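Local coordinates for probable manganase-dependent inorganic pyrophosphatase (Clostridium perfringens, PDB 3L2B), which probably hydrolyses inorganic pyrophosphate to phosphate, under the control of a CBS and DRTGG regulatory region that binds the activator diadenosine tetraphosphate and the inhibitor AMP, at residues D128-Q133 and K154-L159; E135-K140 and E158-N163. One frame throughout, in Å; residues are numbered along the deposited sequence.

Interaction 1 (D128-Q133 and K154-L159)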
# COMPACT_ATOMS: atom_id res chain seq x y z
N ASP A 128 2.24 25.68 -3.28
CA ASP A 128 2.48 26.96 -2.60
C ASP A 128 1.70 28.11 -3.25
O ASP A 128 1.51 29.18 -2.65
CB ASP A 128 3.98 27.30 -2.67
CG ASP A 128 4.44 28.22 -1.55
OD1 ASP A 128 3.62 28.98 -0.99
OD2 ASP A 128 5.66 28.19 -1.24
N ARG A 129 1.26 27.89 -4.48
CA ARG A 129 0.63 28.95 -5.26
C ARG A 129 -0.65 29.42 -4.59
O ARG A 129 -1.59 28.63 -4.42
CB ARG A 129 0.36 28.48 -6.70
CG ARG A 129 1.62 28.17 -7.54
CD ARG A 129 1.27 27.88 -9.02
NE ARG A 129 0.55 29.01 -9.64
CZ ARG A 129 -0.11 28.95 -10.80
NH1 ARG A 129 -0.15 27.83 -11.52
NH2 ARG A 129 -0.74 30.04 -11.25
N ALA A 130 -0.70 30.70 -4.22
CA ALA A 130 -1.90 31.29 -3.58
C ALA A 130 -3.07 31.44 -4.55
O ALA A 130 -4.23 31.45 -4.14
CB ALA A 130 -1.58 32.66 -2.93
N GLU A 131 -2.75 31.56 -5.84
CA GLU A 131 -3.79 31.68 -6.88
C GLU A 131 -4.58 30.39 -6.92
O GLU A 131 -5.80 30.41 -6.97
CB GLU A 131 -3.20 31.99 -8.27
CG GLU A 131 -4.30 32.13 -9.37
CD GLU A 131 -3.80 32.64 -10.74
OE1 GLU A 131 -2.61 32.42 -11.10
OE2 GLU A 131 -4.62 33.24 -11.48
N ILE A 132 -3.85 29.27 -6.88
CA ILE A 132 -4.44 27.94 -6.91
C ILE A 132 -5.22 27.69 -5.64
O ILE A 132 -6.35 27.20 -5.66
CB ILE A 132 -3.34 26.84 -7.05
CG1 ILE A 132 -2.68 26.91 -8.44
CG2 ILE A 132 -3.91 25.47 -6.84
CD1 ILE A 132 -3.69 26.87 -9.58
N GLN A 133 -4.61 28.05 -4.52
CA GLN A 133 -5.20 27.82 -3.22
C GLN A 133 -6.57 28.50 -3.14
O GLN A 133 -7.52 27.91 -2.65
CB GLN A 133 -4.28 28.30 -2.09
CG GLN A 133 -3.07 27.42 -1.86
CD GLN A 133 -2.04 28.07 -0.93
OE1 GLN A 133 -2.32 29.10 -0.30
NE2 GLN A 133 -0.86 27.48 -0.87
N LYS A 154 -2.20 34.44 5.35
CA LYS A 154 -3.27 34.87 6.25
C LYS A 154 -4.53 35.18 5.45
O LYS A 154 -5.65 34.95 5.90
CB LYS A 154 -2.86 36.10 7.10
CG LYS A 154 -3.72 36.33 8.38
CD LYS A 154 -3.44 37.70 9.06
CE LYS A 154 -4.45 38.04 10.17
NZ LYS A 154 -4.49 39.50 10.54
N GLU A 155 -4.32 35.70 4.25
CA GLU A 155 -5.44 35.98 3.33
C GLU A 155 -6.22 34.71 3.02
O GLU A 155 -7.45 34.66 3.12
CB GLU A 155 -4.96 36.60 2.02
CG GLU A 155 -5.96 36.39 0.89
CD GLU A 155 -5.54 36.98 -0.42
OE1 GLU A 155 -5.31 36.19 -1.38
OE2 GLU A 155 -5.44 38.24 -0.49
N ILE A 156 -5.48 33.69 2.61
CA ILE A 156 -6.07 32.43 2.17
C ILE A 156 -6.80 31.75 3.33
O ILE A 156 -7.90 31.23 3.16
CB ILE A 156 -5.03 31.48 1.56
CG1 ILE A 156 -4.49 32.06 0.25
CG2 ILE A 156 -5.67 30.14 1.28
CD1 ILE A 156 -5.43 31.86 -0.92
N ILE A 157 -6.18 31.80 4.51
CA ILE A 157 -6.80 31.28 5.73
C ILE A 157 -8.13 31.96 6.03
O ILE A 157 -9.07 31.31 6.45
CB ILE A 157 -5.88 31.41 6.96
CG1 ILE A 157 -4.73 30.41 6.85
CG2 ILE A 157 -6.66 31.17 8.25
CD1 ILE A 157 -3.79 30.42 8.05
N GLU A 158 -8.20 33.27 5.79
CA GLU A 158 -9.43 34.04 6.06
C GLU A 158 -10.49 33.76 4.99
O GLU A 158 -11.70 33.79 5.27
CB GLU A 158 -9.14 35.56 6.18
CG GLU A 158 -10.38 36.48 6.38
CD GLU A 158 -10.98 36.44 7.80
OE1 GLU A 158 -11.43 35.36 8.26
OE2 GLU A 158 -11.02 37.51 8.46
N LEU A 159 -10.04 33.47 3.77
CA LEU A 159 -10.97 33.08 2.70
C LEU A 159 -11.55 31.71 3.08
O LEU A 159 -12.74 31.43 2.91
CB LEU A 159 -10.25 33.00 1.35
CG LEU A 159 -11.10 33.15 0.08
CD1 LEU A 159 -11.62 34.59 -0.07
CD2 LEU A 159 -10.29 32.75 -1.14
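Ala130, in the opening turn of helix 130-138, meets Ile156 chiefly through its backbone: carbonyl O of Ala130 lies 3.5 Å from CD1 of Ile156, while the methyl CB of Ala130 stays 4.4 Å from CG1 of Ile156. Glu131 turns away from the partner helix and pairs instead with the N-cap residue, its OE1 forming a salt bridge of 3.0 Å to NH2 of Arg129. Gln133, one turn beyond Ala130, carries the rest of the contact, and its side chain crosses that of Ile156 at about a right angle. CB of Gln133 sits 3.9 Å from CD1 of Ile156, and OE1 of Gln133 comes within 3.7 Å of CG1 of Ile156, a van der Waals contact between amide oxygen and aliphatic carbon. With CG beside the backbone N (chi1 -73°) and the chain extended beyond it, the amide of Gln133 reaches back to the loop before the helix, where NE2 is hydrogen-bonded to the carbonyl O of Gly127. The bond engages one end of a buried amide while its oxygen rests on aliphatic carbons. Helix 130-138 follows strand 123-126 and helix 154-163 follows strand 143-146, so the contact joins two neighbouring beta-alpha units of the DRTGG domain, with Ile156 also touching Ala134 and Ile137.

Interaction 2 (E135-K140 and E158-N163)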
# COMPACT_ATOMS: atom_id res chain seq x y z
N GLU A 135 -8.56 29.50 -5.75
CA GLU A 135 -9.58 28.95 -6.66
C GLU A 135 -10.15 27.68 -6.05
O GLU A 135 -11.34 27.39 -6.18
CB GLU A 135 -9.00 28.70 -8.05
CG GLU A 135 -9.94 27.97 -9.04
CD GLU A 135 -11.22 28.76 -9.42
OE1 GLU A 135 -11.32 29.98 -9.10
OE2 GLU A 135 -12.13 28.14 -10.06
N LEU A 136 -9.31 26.93 -5.34
CA LEU A 136 -9.73 25.65 -4.75
C LEU A 136 -10.79 25.94 -3.70
O LEU A 136 -11.81 25.24 -3.59
CB LEU A 136 -8.53 24.86 -4.17
CG LEU A 136 -7.53 24.24 -5.19
CD1 LEU A 136 -6.31 23.60 -4.52
CD2 LEU A 136 -8.21 23.22 -6.11
N ILE A 137 -10.56 27.02 -2.95
CA ILE A 137 -11.47 27.45 -1.90
C ILE A 137 -12.79 27.90 -2.52
O ILE A 137 -13.85 27.53 -2.04
CB ILE A 137 -10.84 28.53 -1.00
CG1 ILE A 137 -9.78 27.89 -0.10
CG2 ILE A 137 -11.91 29.24 -0.16
CD1 ILE A 137 -8.75 28.85 0.39
N GLU A 138 -12.71 28.67 -3.62
CA GLU A 138 -13.92 29.12 -4.35
C GLU A 138 -14.72 27.95 -4.91
O GLU A 138 -15.93 28.03 -5.08
CB GLU A 138 -13.57 30.10 -5.50
CG GLU A 138 -14.69 30.26 -6.54
CD GLU A 138 -14.56 31.52 -7.43
OE1 GLU A 138 -13.93 31.43 -8.53
OE2 GLU A 138 -15.10 32.59 -7.03
N LEU A 139 -14.04 26.85 -5.22
CA LEU A 139 -14.72 25.67 -5.77
C LEU A 139 -15.32 24.83 -4.64
O LEU A 139 -15.88 23.76 -4.87
CB LEU A 139 -13.77 24.83 -6.63
CG LEU A 139 -13.52 25.32 -8.06
CD1 LEU A 139 -12.33 24.56 -8.71
CD2 LEU A 139 -14.77 25.15 -8.89
N LYS A 140 -15.18 25.33 -3.42
CA LYS A 140 -15.74 24.69 -2.22
C LYS A 140 -15.27 23.25 -2.04
O LYS A 140 -16.05 22.35 -1.77
CB LYS A 140 -17.26 24.79 -2.22
CG LYS A 140 -17.78 26.26 -2.26
CD LYS A 140 -19.28 26.30 -2.47
CE LYS A 140 -19.87 27.70 -2.24
NZ LYS A 140 -19.62 28.60 -3.39
N GLU A 158 -8.20 33.27 5.79
CA GLU A 158 -9.43 34.04 6.06
C GLU A 158 -10.49 33.76 4.99
O GLU A 158 -11.70 33.79 5.27
CB GLU A 158 -9.14 35.56 6.18
CG GLU A 158 -10.38 36.48 6.38
CD GLU A 158 -10.98 36.44 7.80
OE1 GLU A 158 -11.43 35.36 8.26
OE2 GLU A 158 -11.02 37.51 8.46
N LEU A 159 -10.04 33.47 3.77
CA LEU A 159 -10.97 33.08 2.70
C LEU A 159 -11.55 31.71 3.08
O LEU A 159 -12.74 31.43 2.91
CB LEU A 159 -10.25 33.00 1.35
CG LEU A 159 -11.10 33.15 0.08
CD1 LEU A 159 -11.62 34.59 -0.07
CD2 LEU A 159 -10.29 32.75 -1.14
N ALA A 160 -10.69 30.88 3.65
CA ALA A 160 -11.09 29.54 4.07
C ALA A 160 -12.08 29.66 5.21
O ALA A 160 -13.10 28.96 5.21
CB ALA A 160 -9.87 28.71 4.48
N LYS A 161 -11.77 30.55 6.16
CA LYS A 161 -12.61 30.75 7.37
C LYS A 161 -14.03 31.12 6.98
O LYS A 161 -15.01 30.57 7.48
CB LYS A 161 -12.05 31.82 8.32
CG LYS A 161 -11.03 31.30 9.35
CD LYS A 161 -10.98 32.17 10.63
CE LYS A 161 -12.16 31.88 11.57
NZ LYS A 161 -11.98 32.40 12.96
N LYS A 162 -14.10 32.05 6.05
CA LYS A 162 -15.36 32.62 5.59
C LYS A 162 -16.24 31.55 4.96
O LYS A 162 -17.44 31.48 5.20
CB LYS A 162 -15.07 33.75 4.58
CG LYS A 162 -16.27 34.56 4.15
CD LYS A 162 -15.94 35.41 2.92
CE LYS A 162 -17.19 35.69 2.09
NZ LYS A 162 -16.85 36.20 0.74
N ASN A 163 -15.63 30.71 4.12
CA ASN A 163 -16.37 29.71 3.33
C ASN A 163 -16.42 28.33 3.98
O ASN A 163 -17.02 27.39 3.45
CB ASN A 163 -15.73 29.60 1.96
CG ASN A 163 -15.77 30.88 1.21
OD1 ASN A 163 -16.84 31.37 0.86
ND2 ASN A 163 -14.59 31.46 0.96
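Ile137 sets its CG2 methyl against the side chain of Leu159 and the amide of Asn163, and its CD1 against Ala160. The pairing is that of two successive beta-alpha-beta crossovers in the mixed sheet of the DRTGG domain: helix 130-138 links parallel strands 123-126 and 143-146, and helix 154-163 leads on from 143-146 to 166-169. Here the helices draw close, with CA of Ile137 6.3 Å from CA of Ala160. The two branches of Ile137 divide the work. CG1 lies beside the backbone N (chi1 -73°) and carries CD1 to 4.2 Å from CB of Ala160, whereas CG2 is 4.0 Å from CD2 of Leu159. Ile137 also touches Leu144 of strand 143-146, and Ala160 meets Asn92 of strand 89-92, so both residues also touch the sheet. Beyond Ile137 the first helix ends in a Schellman motif: Lys140 takes a positive phi and its N bonds to O of Ile137 at 2.9 Å. At Asn163, the last residue of helix 154-163, the side chain crosses that of Ile137 at about a right angle. ND2 of Asn163 packs 3.7 Å from CG2 of Ile137 and at the same time gives a weak, bent hydrogen bond of 2.7 Å to O of Leu159, with an N-H...O angle of 127°.

In the fold
Interactions 1 and 2 illustrate how one helix pair can change its chemistry along its length. Both join helix 130-138 to helix 154-163 within the DRTGG domain, and their centres lie 8 Å apart. Neither has a hydrogen bond between its segments. Interaction 1, at the start of both helices, is a small, mostly buried patch in which an amide and a carbonyl oxygen meet isoleucine; interaction 2, toward the helix ends, is larger, partly buried and more aliphatic, with the partly exposed Asn163 also taking part. The two meet where CG2 of Ile156 lies 3.5 Å from CD1 of Ile137, so the contacts are in direct van der Waals touch.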